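Long-range contacts in guanine deaminase (Escherichia coli, PDB 6OHB), which catalyses the zinc-dependent hydrolytic deamination of guanine to xanthine and ammonia, the first step of guanine degradation: residues Glu26-Ala31 and Ala356-Tyr361; Pro76-Thr81 and Leu362-Gly367. All coordinates share one frame; numbering follows the deposited sequence.

From the N terminus, the chain leaves strand 14-18, runs through the loop that holds E26-A31, turns back along strand 32-35 and, after further N-terminal strands, enters strand 73-84, which carries P76-T81 toward the zinc site. Some 270 residues, most of the barrel, follow before helix 356-363 arrives. Its first turns meet the early loop in interaction 1; its last residues, with the start of helix 365-370, meet the strand in interaction 2. The two closures therefore cross, 26-31 pairing with 356-361 and 76-81 with 362-367. Helix 356-363 is common to both, and the contacts touch where F360 packs on P76. Together they tie the N-terminal strands and the first barrel strand to one late helical segment.

Interaction 1 of 2, residues Glu26-Ala31 and Ala356-Tyr361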
ATOM      1  N   GLU A  26      14.348  -1.472 -21.340  1.00 59.06           N
ATOM      2  CA  GLU A  26      15.728  -1.907 -21.173  1.00 61.18           C
ATOM      3  C   GLU A  26      16.731  -0.793 -21.446  1.00 55.62           C
ATOM      4  O   GLU A  26      17.859  -0.864 -20.950  1.00 55.87           O
ATOM      5  CB  GLU A  26      16.014  -3.101 -22.085  1.00 64.74           C
ATOM      6  CG  GLU A  26      15.929  -4.451 -21.388  1.00 63.29           C
ATOM      7  CD  GLU A  26      14.578  -4.690 -20.742  1.00 70.70           C
ATOM      8  OE1 GLU A  26      13.591  -4.901 -21.480  1.00 74.97           O
ATOM      9  OE2 GLU A  26      14.505  -4.661 -19.495  1.00 72.02           O
ATOM     10  N   GLU A  27      16.358   0.229 -22.219  1.00 53.25           N
ATOM     11  CA  GLU A  27      17.289   1.322 -22.475  1.00 54.63           C
ATOM     12  C   GLU A  27      17.279   2.390 -21.390  1.00 55.51           C
ATOM     13  O   GLU A  27      18.093   3.318 -21.466  1.00 53.34           O
ATOM     14  CB  GLU A  27      16.986   2.008 -23.806  1.00 51.62           C
ATOM     15  CG  GLU A  27      16.290   1.163 -24.840  1.00 58.24           C
ATOM     16  CD  GLU A  27      15.827   2.004 -26.012  1.00 62.16           C
ATOM     17  OE1 GLU A  27      16.628   2.817 -26.515  1.00 75.01           O
ATOM     18  OE2 GLU A  27      14.658   1.865 -26.414  1.00 67.63           O
ATOM     19  N   ILE A  28      16.378   2.292 -20.405  1.00 51.27           N
ATOM     20  CA  ILE A  28      16.222   3.366 -19.426  1.00 48.24           C
ATOM     21  C   ILE A  28      17.511   3.572 -18.639  1.00 44.39           C
ATOM     22  O   ILE A  28      17.887   4.708 -18.323  1.00 47.43           O
ATOM     23  CB  ILE A  28      15.026   3.074 -18.500  1.00 48.80           C
ATOM     24  CG1 ILE A  28      13.719   3.162 -19.283  1.00 44.35           C
ATOM     25  CG2 ILE A  28      14.994   4.049 -17.326  1.00 43.13           C
ATOM     26  CD1 ILE A  28      12.503   2.733 -18.491  1.00 49.80           C
ATOM     27  N   ALA A  29      18.220   2.483 -18.327  1.00 39.20           N
ATOM     28  CA  ALA A  29      19.478   2.610 -17.596  1.00 45.85           C
ATOM     29  C   ALA A  29      20.492   3.441 -18.374  1.00 49.81           C
ATOM     30  O   ALA A  29      21.241   4.231 -17.786  1.00 55.21           O
ATOM     31  CB  ALA A  29      20.045   1.225 -17.285  1.00 51.65           C
ATOM     32  N   SER A  30      20.524   3.281 -19.697  1.00 42.65           N
ATOM     33  CA  SER A  30      21.444   4.044 -20.532  1.00 54.06           C
ATOM     34  C   SER A  30      21.159   5.542 -20.503  1.00 53.25           C
ATOM     35  O   SER A  30      22.072   6.337 -20.749  1.00 48.60           O
ATOM     36  CB  SER A  30      21.383   3.536 -21.971  1.00 46.53           C
ATOM     37  OG  SER A  30      20.261   4.083 -22.648  1.00 57.17           O
ATOM     38  N   ALA A  31      19.922   5.943 -20.213  1.00 48.33           N
ATOM     39  CA  ALA A  31      19.528   7.343 -20.215  1.00 40.82           C
ATOM     40  C   ALA A  31      19.354   7.913 -18.814  1.00 46.99           C
ATOM     41  O   ALA A  31      18.901   9.055 -18.674  1.00 48.37           O
ATOM     42  CB  ALA A  31      18.232   7.519 -21.007  1.00 39.22           C
ATOM     43  N   ALA A 356      13.153  -0.630 -11.033  1.00 35.58           N
ATOM     44  CA  ALA A 356      13.170   0.671 -10.373  1.00 42.75           C
ATOM     45  C   ALA A 356      13.358   1.784 -11.393  1.00 43.27           C
ATOM     46  O   ALA A 356      12.729   2.845 -11.298  1.00 42.31           O
ATOM     47  CB  ALA A 356      14.277   0.711  -9.318  1.00 46.85           C
ATOM     48  N   TYR A 357      14.217   1.547 -12.387  1.00 44.87           N
ATOM     49  CA  TYR A 357      14.391   2.511 -13.467  1.00 44.70           C
ATOM     50  C   TYR A 357      13.096   2.710 -14.243  1.00 41.10           C
ATOM     51  O   TYR A 357      12.724   3.844 -14.562  1.00 43.04           O
ATOM     52  CB  TYR A 357      15.523   2.057 -14.388  1.00 46.27           C
ATOM     53  CG  TYR A 357      16.888   2.155 -13.742  1.00 50.28           C
ATOM     54  CD1 TYR A 357      17.060   2.842 -12.545  1.00 56.02           C
ATOM     55  CD2 TYR A 357      17.998   1.555 -14.315  1.00 53.31           C
ATOM     56  CE1 TYR A 357      18.298   2.933 -11.943  1.00 55.74           C
ATOM     57  CE2 TYR A 357      19.244   1.641 -13.718  1.00 55.67           C
ATOM     58  CZ  TYR A 357      19.388   2.336 -12.535  1.00 59.19           C
ATOM     59  OH  TYR A 357      20.622   2.424 -11.930  1.00 66.33           O
ATOM     60  N   GLU A 358      12.390   1.618 -14.553  1.00 35.58           N
ATOM     61  CA  GLU A 358      11.134   1.738 -15.293  1.00 40.34           C
ATOM     62  C   GLU A 358      10.079   2.490 -14.489  1.00 42.24           C
ATOM     63  O   GLU A 358       9.345   3.320 -15.040  1.00 41.77           O
ATOM     64  CB  GLU A 358      10.618   0.355 -15.690  1.00 39.04           C
ATOM     65  CG  GLU A 358       9.471   0.392 -16.688  1.00 39.74           C
ATOM     66  CD  GLU A 358       8.959  -0.994 -17.041  1.00 43.80           C
ATOM     67  OE1 GLU A 358       9.608  -1.991 -16.657  1.00 42.48           O
ATOM     68  OE2 GLU A 358       7.913  -1.085 -17.714  1.00 49.39           O
ATOM     69  N   ALA A 359       9.977   2.202 -13.189  1.00 39.93           N
ATOM     70  CA  ALA A 359       9.009   2.894 -12.344  1.00 38.71           C
ATOM     71  C   ALA A 359       9.317   4.383 -12.264  1.00 37.20           C
ATOM     72  O   ALA A 359       8.427   5.230 -12.431  1.00 34.60           O
ATOM     73  CB  ALA A 359       8.999   2.265 -10.948  1.00 36.26           C
ATOM     74  N   PHE A 360      10.585   4.723 -12.017  1.00 40.84           N
ATOM     75  CA  PHE A 360      10.973   6.129 -11.976  1.00 40.02           C
ATOM     76  C   PHE A 360      10.700   6.808 -13.315  1.00 38.57           C
ATOM     77  O   PHE A 360      10.221   7.947 -13.359  1.00 38.92           O
ATOM     78  CB  PHE A 360      12.449   6.244 -11.586  1.00 36.07           C
ATOM     79  CG  PHE A 360      12.969   7.655 -11.561  1.00 41.58           C
ATOM     80  CD1 PHE A 360      12.732   8.475 -10.471  1.00 42.39           C
ATOM     81  CD2 PHE A 360      13.717   8.152 -12.619  1.00 43.12           C
ATOM     82  CE1 PHE A 360      13.217   9.776 -10.440  1.00 41.87           C
ATOM     83  CE2 PHE A 360      14.204   9.452 -12.595  1.00 45.23           C
ATOM     84  CZ  PHE A 360      13.952  10.264 -11.502  1.00 42.45           C
ATOM     85  N   TYR A 361      10.969   6.110 -14.418  1.00 40.37           N
ATOM     86  CA  TYR A 361      10.726   6.673 -15.739  1.00 40.83           C
ATOM     87  C   TYR A 361       9.247   6.960 -15.953  1.00 39.44           C
ATOM     88  O   TYR A 361       8.868   8.060 -16.376  1.00 42.86           O
ATOM     89  CB  TYR A 361      11.251   5.712 -16.803  1.00 37.32           C
ATOM     90  CG  TYR A 361      10.996   6.145 -18.221  1.00 43.17           C
ATOM     91  CD1 TYR A 361      11.778   7.130 -18.821  1.00 41.98           C
ATOM     92  CD2 TYR A 361       9.983   5.561 -18.970  1.00 39.19           C
ATOM     93  CE1 TYR A 361      11.550   7.524 -20.126  1.00 42.22           C
ATOM     94  CE2 TYR A 361       9.747   5.946 -20.272  1.00 49.39           C
ATOM     95  CZ  TYR A 361      10.533   6.930 -20.849  1.00 47.08           C
ATOM     96  OH  TYR A 361      10.299   7.315 -22.149  1.00 47.89           O
TER
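I28 and Y357 bring the two backbones to within 6.3 Å, CA to CA, where a helically coiled but irregularly bonded loop meets the first turns of helix 356-363. No hydrogen bond crosses; the contact is apolar and I28 carries most of it. Its two branches part on the helix surface. CG2, anti to the backbone N, lies against Y357, 3.6 Å from its CB. The other branch, extended at chi2 (173°), sends CD1 into the groove between E358 and Y361, where it stands 3.6 Å from E358 CA and equally close to Y361 CB. On the way CG1 passes over one face of the Y361 ring, off toward its rim. With an alanine here, a gap would probably open where CD1 and CG2 sit between Y357, E358 and Y361, and the Y361 ring face would lose CG1. Next to I28, A29 sets its CB 3.6 Å from CD2 of Y357, meeting that ring obliquely at the more exposed side of the contact. Two polar ends are engaged outside the contact: E358 OE2 with W316 NE1 and Y352 OH, Y361 OH with the backbone N of I22. Around the contact, Y357 also packs on V410 and L413 of helix 409-419 and on L32 of strand 32-35, while Y361 touches V18 of strand 14-18, so helix 356-363 sits between helix 409-419 and strands 14-18 and 32-35.

Interaction 2 of 2, residues Pro76-Thr81 and Leu362-Gly367; sequences PGFVDT and LATLGG
V79 and A363 join by a backbone hydrogen bond in a fully buried strand-to-helix contact, where the first strand of the amidohydrolase barrel meets the break between helices 356-363 and 365-370. The strand runs on into H82, a zinc ligand, and the T81 side chain is about 10 Å from the metal. V79 N reaches A363 O at 3.1 Å, nearly along the C=O axis, with 154° at the hydrogen. The same oxygen also receives a CA-H...O contact from F78, its CA 3.6 Å away. A363 O and T364 CG2 lie at the edge of the F78 ring, near its plane; A363 CB packs 4.0 Å from CD1, well off that plane. M336 of helix 336-349 touches both F78 and A363. The methyls of V79 divide between two parts of the turn. CG1, anti to the backbone N (chi1 180°), rests 3.7 Å from G367 C, and CG2 lies beside T364 O, 3.6 Å away. Here G367 matters, since a CB on it would come very close to V79 CB; the bare glycine lets helix 365-370 lie tight against the strand. At the break, T364 leaves helical geometry and places CG2 3.7 Å from P76 O, while its OG1 is bonded back to F360 O. Buried backbone polar groups are thus paired within an otherwise apolar fit: A363 O accepts V79 N directly, while two carbonyls that could not bond each other, V79 O and L362 O, are joined by the two protons of a water.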
ATOM      1  N   PRO A  76      12.590  15.189 -10.903  1.00 31.42           N
ATOM      2  CA  PRO A  76      11.580  15.996 -11.592  1.00 33.38           C
ATOM      3  C   PRO A  76      10.207  15.746 -10.987  1.00 31.32           C
ATOM      4  O   PRO A  76       9.937  14.679 -10.434  1.00 33.82           O
ATOM      5  CB  PRO A  76      11.655  15.507 -13.043  1.00 34.06           C
ATOM      6  CG  PRO A  76      12.974  14.812 -13.155  1.00 37.17           C
ATOM      7  CD  PRO A  76      13.242  14.228 -11.809  1.00 32.32           C
ATOM      8  N   GLY A  77       9.342  16.755 -11.085  1.00 29.61           N
ATOM      9  CA  GLY A  77       8.006  16.632 -10.524  1.00 28.67           C
ATOM     10  C   GLY A  77       7.260  15.450 -11.117  1.00 33.40           C
ATOM     11  O   GLY A  77       7.399  15.128 -12.300  1.00 29.03           O
ATOM     12  N   PHE A  78       6.490  14.768 -10.271  1.00 31.99           N
ATOM     13  CA  PHE A  78       5.729  13.617 -10.734  1.00 31.24           C
ATOM     14  C   PHE A  78       4.550  14.038 -11.607  1.00 29.77           C
ATOM     15  O   PHE A  78       3.957  15.112 -11.428  1.00 27.40           O
ATOM     16  CB  PHE A  78       5.239  12.783  -9.547  1.00 28.96           C
ATOM     17  CG  PHE A  78       6.351  12.273  -8.678  1.00 35.43           C
ATOM     18  CD1 PHE A  78       7.465  11.670  -9.241  1.00 35.73           C
ATOM     19  CD2 PHE A  78       6.295  12.415  -7.301  1.00 36.32           C
ATOM     20  CE1 PHE A  78       8.498  11.207  -8.451  1.00 34.95           C
ATOM     21  CE2 PHE A  78       7.327  11.954  -6.502  1.00 36.22           C
ATOM     22  CZ  PHE A  78       8.430  11.349  -7.081  1.00 44.62           C
ATOM     23  N   VAL A  79       4.191  13.141 -12.527  1.00 25.79           N
ATOM     24  CA  VAL A  79       3.161  13.368 -13.535  1.00 33.49           C
ATOM     25  C   VAL A  79       2.058  12.339 -13.310  1.00 40.44           C
ATOM     26  O   VAL A  79       2.267  11.134 -13.516  1.00 36.80           O
ATOM     27  CB  VAL A  79       3.726  13.263 -14.957  1.00 36.12           C
ATOM     28  CG1 VAL A  79       2.623  13.502 -15.978  1.00 40.11           C
ATOM     29  CG2 VAL A  79       4.879  14.256 -15.147  1.00 33.84           C
ATOM     30  N   ASP A  80       0.879  12.818 -12.911  1.00 36.21           N
ATOM     31  CA  ASP A  80      -0.280  11.985 -12.603  1.00 42.22           C
ATOM     32  C   ASP A  80      -1.252  12.058 -13.778  1.00 41.36           C
ATOM     33  O   ASP A  80      -1.911  13.083 -13.977  1.00 43.76           O
ATOM     34  CB  ASP A  80      -0.940  12.477 -11.315  1.00 38.81           C
ATOM     35  CG  ASP A  80      -1.910  11.469 -10.721  1.00 52.83           C
ATOM     36  OD1 ASP A  80      -2.475  10.643 -11.475  1.00 51.03           O
ATOM     37  OD2 ASP A  80      -2.110  11.517  -9.489  1.00 49.06           O
ATOM     38  N   THR A  81      -1.382  10.962 -14.526  1.00 34.43           N
ATOM     39  CA  THR A  81      -2.082  11.018 -15.806  1.00 42.68           C
ATOM     40  C   THR A  81      -3.578  10.705 -15.737  1.00 40.43           C
ATOM     41  O   THR A  81      -4.232  10.723 -16.785  1.00 43.92           O
ATOM     42  CB  THR A  81      -1.420  10.075 -16.818  1.00 42.06           C
ATOM     43  OG1 THR A  81      -1.477   8.723 -16.342  1.00 36.65           O
ATOM     44  CG2 THR A  81       0.034  10.480 -17.063  1.00 40.62           C
ATOM     45  N   LEU A 362       8.389   5.983 -15.650  1.00 40.73           N
ATOM     46  CA  LEU A 362       6.956   6.188 -15.833  1.00 39.59           C
ATOM     47  C   LEU A 362       6.433   7.293 -14.929  1.00 37.91           C
ATOM     48  O   LEU A 362       5.468   7.978 -15.284  1.00 36.69           O
ATOM     49  CB  LEU A 362       6.201   4.885 -15.575  1.00 45.22           C
ATOM     50  CG  LEU A 362       6.413   3.774 -16.605  1.00 45.44           C
ATOM     51  CD1 LEU A 362       5.753   2.482 -16.147  1.00 41.51           C
ATOM     52  CD2 LEU A 362       5.879   4.199 -17.958  1.00 47.14           C
ATOM     53  N   ALA A 363       7.064   7.493 -13.765  1.00 40.14           N
ATOM     54  CA  ALA A 363       6.606   8.540 -12.856  1.00 36.41           C
ATOM     55  C   ALA A 363       6.975   9.936 -13.348  1.00 40.52           C
ATOM     56  O   ALA A 363       6.290  10.906 -13.006  1.00 38.87           O
ATOM     57  CB  ALA A 363       7.173   8.308 -11.456  1.00 34.97           C
ATOM     58  N   THR A 364       8.027  10.068 -14.158  1.00 42.44           N
ATOM     59  CA  THR A 364       8.475  11.401 -14.552  1.00 41.33           C
ATOM     60  C   THR A 364       8.401  11.601 -16.061  1.00 37.99           C
ATOM     61  O   THR A 364       7.356  12.003 -16.582  1.00 38.62           O
ATOM     62  CB  THR A 364       9.904  11.662 -14.069  1.00 35.20           C
ATOM     63  OG1 THR A 364      10.787  10.670 -14.611  1.00 37.86           O
ATOM     64  CG2 THR A 364       9.972  11.617 -12.551  1.00 38.40           C
ATOM     65  N   LEU A 365       9.498  11.316 -16.772  1.00 36.25           N
ATOM     66  CA  LEU A 365       9.563  11.659 -18.193  1.00 36.64           C
ATOM     67  C   LEU A 365       8.617  10.801 -19.022  1.00 37.36           C
ATOM     68  O   LEU A 365       8.013  11.292 -19.980  1.00 42.26           O
ATOM     69  CB  LEU A 365      10.995  11.519 -18.707  1.00 35.88           C
ATOM     70  CG  LEU A 365      11.253  11.974 -20.147  1.00 36.97           C
ATOM     71  CD1 LEU A 365      10.897  13.444 -20.342  1.00 38.43           C
ATOM     72  CD2 LEU A 365      12.697  11.708 -20.539  1.00 43.52           C
ATOM     73  N   GLY A 366       8.473   9.521 -18.675  1.00 42.68           N
ATOM     74  CA  GLY A 366       7.513   8.681 -19.376  1.00 39.21           C
ATOM     75  C   GLY A 366       6.086   9.180 -19.234  1.00 42.26           C
ATOM     76  O   GLY A 366       5.300   9.141 -20.188  1.00 47.67           O
ATOM     77  N   GLY A 367       5.726   9.656 -18.042  1.00 44.61           N
ATOM     78  CA  GLY A 367       4.394  10.212 -17.866  1.00 43.08           C
ATOM     79  C   GLY A 367       4.185  11.465 -18.694  1.00 39.24           C
ATOM     80  O   GLY A 367       3.179  11.599 -19.395  1.00 37.25           O
TER
HETATM   81  O   HOH W   1       3.005   8.987 -15.083  1.00 35.14           O